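Local coordinates for LPS-assembly lipoprotein LptE (PDB 5TSE), which probably works with LptD in assembling lipopolysaccharide at the outer-membrane surface, and probably binds lipopolysaccharide itself, at residues Y100-L104 with A105-T109; Q127-T130 with R131-A135. All coordinates share one frame; numbering follows the deposited sequence.

Contact 1: residues Y100-L104 with A105-T109; sequences YQYDL and ATVNT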
loop_
_atom_site.group_PDB
_atom_site.type_symbol
_atom_site.label_atom_id
_atom_site.label_comp_id
_atom_site.label_asym_id
_atom_site.label_seq_id
_atom_site.Cartn_x
_atom_site.Cartn_y
_atom_site.Cartn_z
ATOM N N TYR A 100 -1.127 -19.768 -2.273
ATOM C CA TYR A 100 -1.458 -20.934 -3.080
ATOM C C TYR A 100 -0.910 -22.196 -2.385
ATOM O O TYR A 100 -0.058 -22.112 -1.486
ATOM C CB TYR A 100 -0.887 -20.794 -4.499
ATOM C CG TYR A 100 0.628 -20.791 -4.591
ATOM C CD1 TYR A 100 1.356 -19.645 -4.353
ATOM C CD2 TYR A 100 1.325 -21.939 -4.944
ATOM C CE1 TYR A 100 2.734 -19.639 -4.451
ATOM C CE2 TYR A 100 2.713 -21.943 -5.037
ATOM C CZ TYR A 100 3.407 -20.784 -4.795
ATOM O OH TYR A 100 4.786 -20.781 -4.878
ATOM N N GLN A 101 -1.402 -23.356 -2.801
ATOM C CA GLN A 101 -0.948 -24.620 -2.235
ATOM C C GLN A 101 0.375 -25.026 -2.876
ATOM O O GLN A 101 0.443 -25.204 -4.090
ATOM C CB GLN A 101 -1.981 -25.725 -2.474
ATOM C CG GLN A 101 -1.566 -27.091 -1.909
ATOM C CD GLN A 101 -2.472 -28.240 -2.333
ATOM O OE1 GLN A 101 -3.534 -28.037 -2.935
ATOM N NE2 GLN A 101 -2.048 -29.462 -2.020
ATOM N N TYR A 102 1.426 -25.161 -2.069
ATOM C CA TYR A 102 2.707 -25.627 -2.591
ATOM C C TYR A 102 2.506 -27.096 -2.965
ATOM O O TYR A 102 1.952 -27.874 -2.181
ATOM C CB TYR A 102 3.829 -25.482 -1.565
ATOM C CG TYR A 102 5.125 -26.160 -1.972
ATOM C CD1 TYR A 102 6.051 -25.520 -2.801
ATOM C CD2 TYR A 102 5.423 -27.449 -1.522
ATOM C CE1 TYR A 102 7.240 -26.148 -3.169
ATOM C CE2 TYR A 102 6.601 -28.087 -1.886
ATOM C CZ TYR A 102 7.510 -27.439 -2.706
ATOM O OH TYR A 102 8.680 -28.086 -3.057
ATOM N N ASP A 103 2.934 -27.450 -4.172
ATOM C CA ASP A 103 2.798 -28.799 -4.687
ATOM C C ASP A 103 4.133 -29.205 -5.295
ATOM O O ASP A 103 4.639 -28.525 -6.190
ATOM C CB ASP A 103 1.688 -28.825 -5.741
ATOM C CG ASP A 103 1.373 -30.217 -6.238
ATOM O OD1 ASP A 103 1.767 -31.206 -5.579
ATOM O OD2 ASP A 103 0.703 -30.321 -7.288
ATOM N N LEU A 104 4.701 -30.305 -4.792
ATOM C CA LEU A 104 5.996 -30.824 -5.262
ATOM C C LEU A 104 6.061 -31.034 -6.783
ATOM O O LEU A 104 7.129 -30.895 -7.381
ATOM C CB LEU A 104 6.348 -32.147 -4.544
ATOM C CG LEU A 104 6.625 -32.131 -3.028
ATOM C CD1 LEU A 104 6.752 -33.551 -2.480
ATOM C CD2 LEU A 104 7.875 -31.327 -2.687
ATOM N N ALA A 105 4.928 -31.364 -7.398
ATOM C CA ALA A 105 4.874 -31.597 -8.845
ATOM C C ALA A 105 4.997 -30.309 -9.668
ATOM O O ALA A 105 5.835 -30.218 -10.565
ATOM C CB ALA A 105 3.590 -32.333 -9.212
ATOM N N THR A 106 4.177 -29.311 -9.343
ATOM C CA THR A 106 4.154 -28.043 -10.081
ATOM C C THR A 106 5.102 -26.981 -9.512
ATOM O O THR A 106 4.718 -25.813 -9.354
ATOM C CB THR A 106 2.721 -27.481 -10.107
ATOM O OG1 THR A 106 2.312 -27.143 -8.772
ATOM C CG2 THR A 106 1.757 -28.512 -10.710
ATOM N N VAL A 107 6.340 -27.383 -9.218
ATOM C CA VAL A 107 7.346 -26.461 -8.669
ATOM C C VAL A 107 7.906 -25.528 -9.753
ATOM O O VAL A 107 8.310 -24.407 -9.454
ATOM C CB VAL A 107 8.499 -27.231 -7.970
ATOM C CG1 VAL A 107 9.602 -26.285 -7.488
ATOM C CG2 VAL A 107 7.964 -28.036 -6.795
ATOM N N ASN A 108 7.928 -25.992 -11.004
ATOM C CA ASN A 108 8.434 -25.180 -12.122
ATOM C C ASN A 108 7.641 -23.886 -12.309
ATOM O O ASN A 108 8.216 -22.826 -12.571
ATOM C CB ASN A 108 8.376 -25.977 -13.431
ATOM C CG ASN A 108 9.234 -27.230 -13.400
ATOM O OD1 ASN A 108 9.999 -27.458 -12.456
ATOM N ND2 ASN A 108 9.115 -28.050 -14.442
ATOM N N THR A 109 6.323 -23.989 -12.142
ATOM C CA THR A 109 5.398 -22.865 -12.320
ATOM C C THR A 109 5.438 -21.790 -11.216
ATOM O O THR A 109 4.940 -20.683 -11.414
ATOM C CB THR A 109 3.962 -23.395 -12.428
ATOM O OG1 THR A 109 3.587 -24.009 -11.192
ATOM C CG2 THR A 109 3.846 -24.420 -13.562
#
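V107 turns its CG2 methyl back into the bend formed by D103 and L104. With chi1 at 176° CG1 points away from the backbone N, which sends the other methyl to the inner side; there V107 CG2 lies 3.4 Å from D103 O and, in a tight approach, 3.0 Å from L104 O. V107 CG2 also meets the hydroxyl end of Y102 obliquely, 3.8 Å from Y102 OH. Valine suits the place because a methyl carried directly on CB stays close enough to the backbone to fill the inside of the bend while touching the end of the ring. Y102 brings its ring here because chi1 of 170° swings it away from its own N, while its backbone still pairs with T68. This is the loop by which strand 92-101, at the edge of the sheet, passes into helix 110-134. T106 sits at the centre of an inverse gamma turn, whose closing bond, V107 N to A105 O, is weak. T106 OG1 packs 3.5 Å from D103 CB, the two side chains crossing at a slant. T109, a small hydroxyl residue just before the helix, reaches back with OG1 to T106 O at 2.8 Å, approaching from above the carbonyl plane.

Contact 2: residues Q127-T130 with R131-A135; sequences QQIT and RQISA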
loop_
_atom_site.group_PDB
_atom_site.type_symbol
_atom_site.label_atom_id
_atom_site.label_comp_id
_atom_site.label_asym_id
_atom_site.label_seq_id
_atom_site.Cartn_x
_atom_site.Cartn_y
_atom_site.Cartn_z
ATOM N N GLN A 127 -5.010 0.149 -3.598
ATOM C CA GLN A 127 -6.428 0.507 -3.513
ATOM C C GLN A 127 -6.861 0.739 -2.058
ATOM O O GLN A 127 -7.600 1.680 -1.799
ATOM C CB GLN A 127 -7.310 -0.554 -4.216
ATOM C CG GLN A 127 -6.976 -0.717 -5.697
ATOM C CD GLN A 127 -7.921 -1.649 -6.453
ATOM O OE1 GLN A 127 -9.134 -1.599 -6.281
ATOM N NE2 GLN A 127 -7.359 -2.474 -7.332
ATOM N N GLN A 128 -6.391 -0.081 -1.110
ATOM C CA GLN A 128 -6.747 0.130 0.316
ATOM C C GLN A 128 -6.181 1.446 0.845
ATOM O O GLN A 128 -6.837 2.144 1.611
ATOM C CB GLN A 128 -6.234 -0.980 1.244
ATOM C CG GLN A 128 -6.824 -2.358 1.059
ATOM C CD GLN A 128 -6.211 -3.343 2.055
ATOM O OE1 GLN A 128 -6.325 -3.176 3.282
ATOM N NE2 GLN A 128 -5.568 -4.365 1.542
ATOM N N ILE A 129 -4.936 1.742 0.494
ATOM C CA ILE A 129 -4.303 2.993 0.928
ATOM C C ILE A 129 -5.113 4.157 0.394
ATOM O O ILE A 129 -5.443 5.077 1.125
ATOM C CB ILE A 129 -2.868 3.122 0.403
ATOM C CG1 ILE A 129 -1.988 2.044 1.042
ATOM C CG2 ILE A 129 -2.306 4.498 0.731
ATOM C CD1 ILE A 129 -0.640 1.866 0.369
ATOM N N THR A 130 -5.417 4.095 -0.892
ATOM C CA THR A 130 -6.187 5.127 -1.551
ATOM C C THR A 130 -7.605 5.251 -0.960
ATOM O O THR A 130 -8.127 6.360 -0.800
ATOM C CB THR A 130 -6.219 4.850 -3.060
ATOM O OG1 THR A 130 -4.884 4.955 -3.571
ATOM C CG2 THR A 130 -7.088 5.830 -3.766
ATOM N N ARG A 131 -8.199 4.113 -0.613
ATOM C CA ARG A 131 -9.535 4.076 -0.018
ATOM C C ARG A 131 -9.532 4.881 1.279
ATOM O O ARG A 131 -10.311 5.824 1.428
ATOM C CB ARG A 131 -9.950 2.625 0.308
ATOM C CG ARG A 131 -11.423 2.407 0.676
ATOM C CD ARG A 131 -12.360 2.391 -0.540
ATOM N NE ARG A 131 -12.147 1.222 -1.418
ATOM C CZ ARG A 131 -11.379 1.181 -2.522
ATOM N NH1 ARG A 131 -10.706 2.257 -2.958
ATOM N NH2 ARG A 131 -11.281 0.039 -3.213
ATOM N N GLN A 132 -8.638 4.528 2.202
ATOM C CA GLN A 132 -8.595 5.204 3.502
ATOM C C GLN A 132 -8.306 6.698 3.460
ATOM O O GLN A 132 -8.692 7.414 4.381
ATOM C CB GLN A 132 -7.666 4.502 4.492
ATOM C CG GLN A 132 -8.190 3.130 4.907
ATOM C CD GLN A 132 -7.629 2.652 6.230
ATOM O OE1 GLN A 132 -7.045 3.423 6.989
ATOM N NE2 GLN A 132 -7.852 1.389 6.536
ATOM N N ILE A 133 -7.641 7.159 2.406
ATOM C CA ILE A 133 -7.373 8.590 2.238
ATOM C C ILE A 133 -8.655 9.263 1.740
ATOM O O ILE A 133 -9.164 10.180 2.375
ATOM C CB ILE A 133 -6.202 8.826 1.257
ATOM C CG1 ILE A 133 -4.892 8.401 1.924
ATOM C CG2 ILE A 133 -6.096 10.286 0.842
ATOM C CD1 ILE A 133 -3.705 8.413 0.997
ATOM N N SER A 134 -9.168 8.772 0.615
ATOM C CA SER A 134 -10.389 9.299 -0.014
ATOM C C SER A 134 -11.622 9.230 0.893
ATOM O O SER A 134 -12.498 10.083 0.807
ATOM C CB SER A 134 -10.671 8.534 -1.309
ATOM O OG SER A 134 -10.833 7.146 -1.050
ATOM N N ALA A 135 -11.668 8.212 1.752
ATOM C CA ALA A 135 -12.773 8.002 2.700
ATOM C C ALA A 135 -12.496 8.588 4.098
ATOM O O ALA A 135 -13.266 8.339 5.020
ATOM C CB ALA A 135 -13.091 6.511 2.812
#
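T130 O, near the end of the helix, gathers several donors from the next turn. S134 N binds it at 3.0 Å with an almost straight N-H...O angle of 169°, and I133 N adds a weak bond to it. The hydroxyl of S134 also lies close: chi1 of 59° folds OG back over the backbone, 2.8 Å from T130 O and 2.9 Å from R131 O, so its single proton has two acceptors to choose between. Serine suits this place, being short enough to return its hydroxyl to the carbonyls of the preceding turn.

The bonds follow the i to i+4 pattern of an alpha-helix, here the last turns of helix 110-134, which lies against the sheet and helix 25-37. R131 N reaches Q127 O at 2.8 Å, Q132 N binds Q128 O, and I133 N binds I129 O more loosely at 3.3 Å. A135 N still bonds to R131 O, although A135 itself has left helical geometry.

The long side chains have different partners. R131 bends at chi2 and chi3, laying one face of its guanidinium over Q127 O, an approach that suits packing but is wrong for an N-H bond from NH1; the amide and guanidinium planes are 49° apart. Q127 NE2 bonds weakly to D123, whereas Q128 NE2 is held by D124 and by the carbonyl of T95 on strand 92-101. T130 OG1 bonds to A126 O, which satisfies a buried hydroxyl within the helix. I129 CG2 lies 4.2 Å from I133 CD1 in an apolar strip; I129 meets L31 of helix 25-37.

How the contacts relate
Following the chain from the N terminus, strand 92-101 ends the sheet order at one edge, and contact 1 (100-109) then closes the loop that reverses the chain into helix 110-134. Contact 2 (127-135) closes only helical turns. The first ends before the second begins, so they stand in series, neither nested nor crossed. The centres of contact 1 and contact 2 are about 34 Å apart, on opposite sides of the chain's centre. Contact 1 sits at the turn joining strand to helix, where Y100 meets the helix start through E114; contact 2 sits at the helix's far end, whose last turns lie back over strand 92-101 and against helix 25-37.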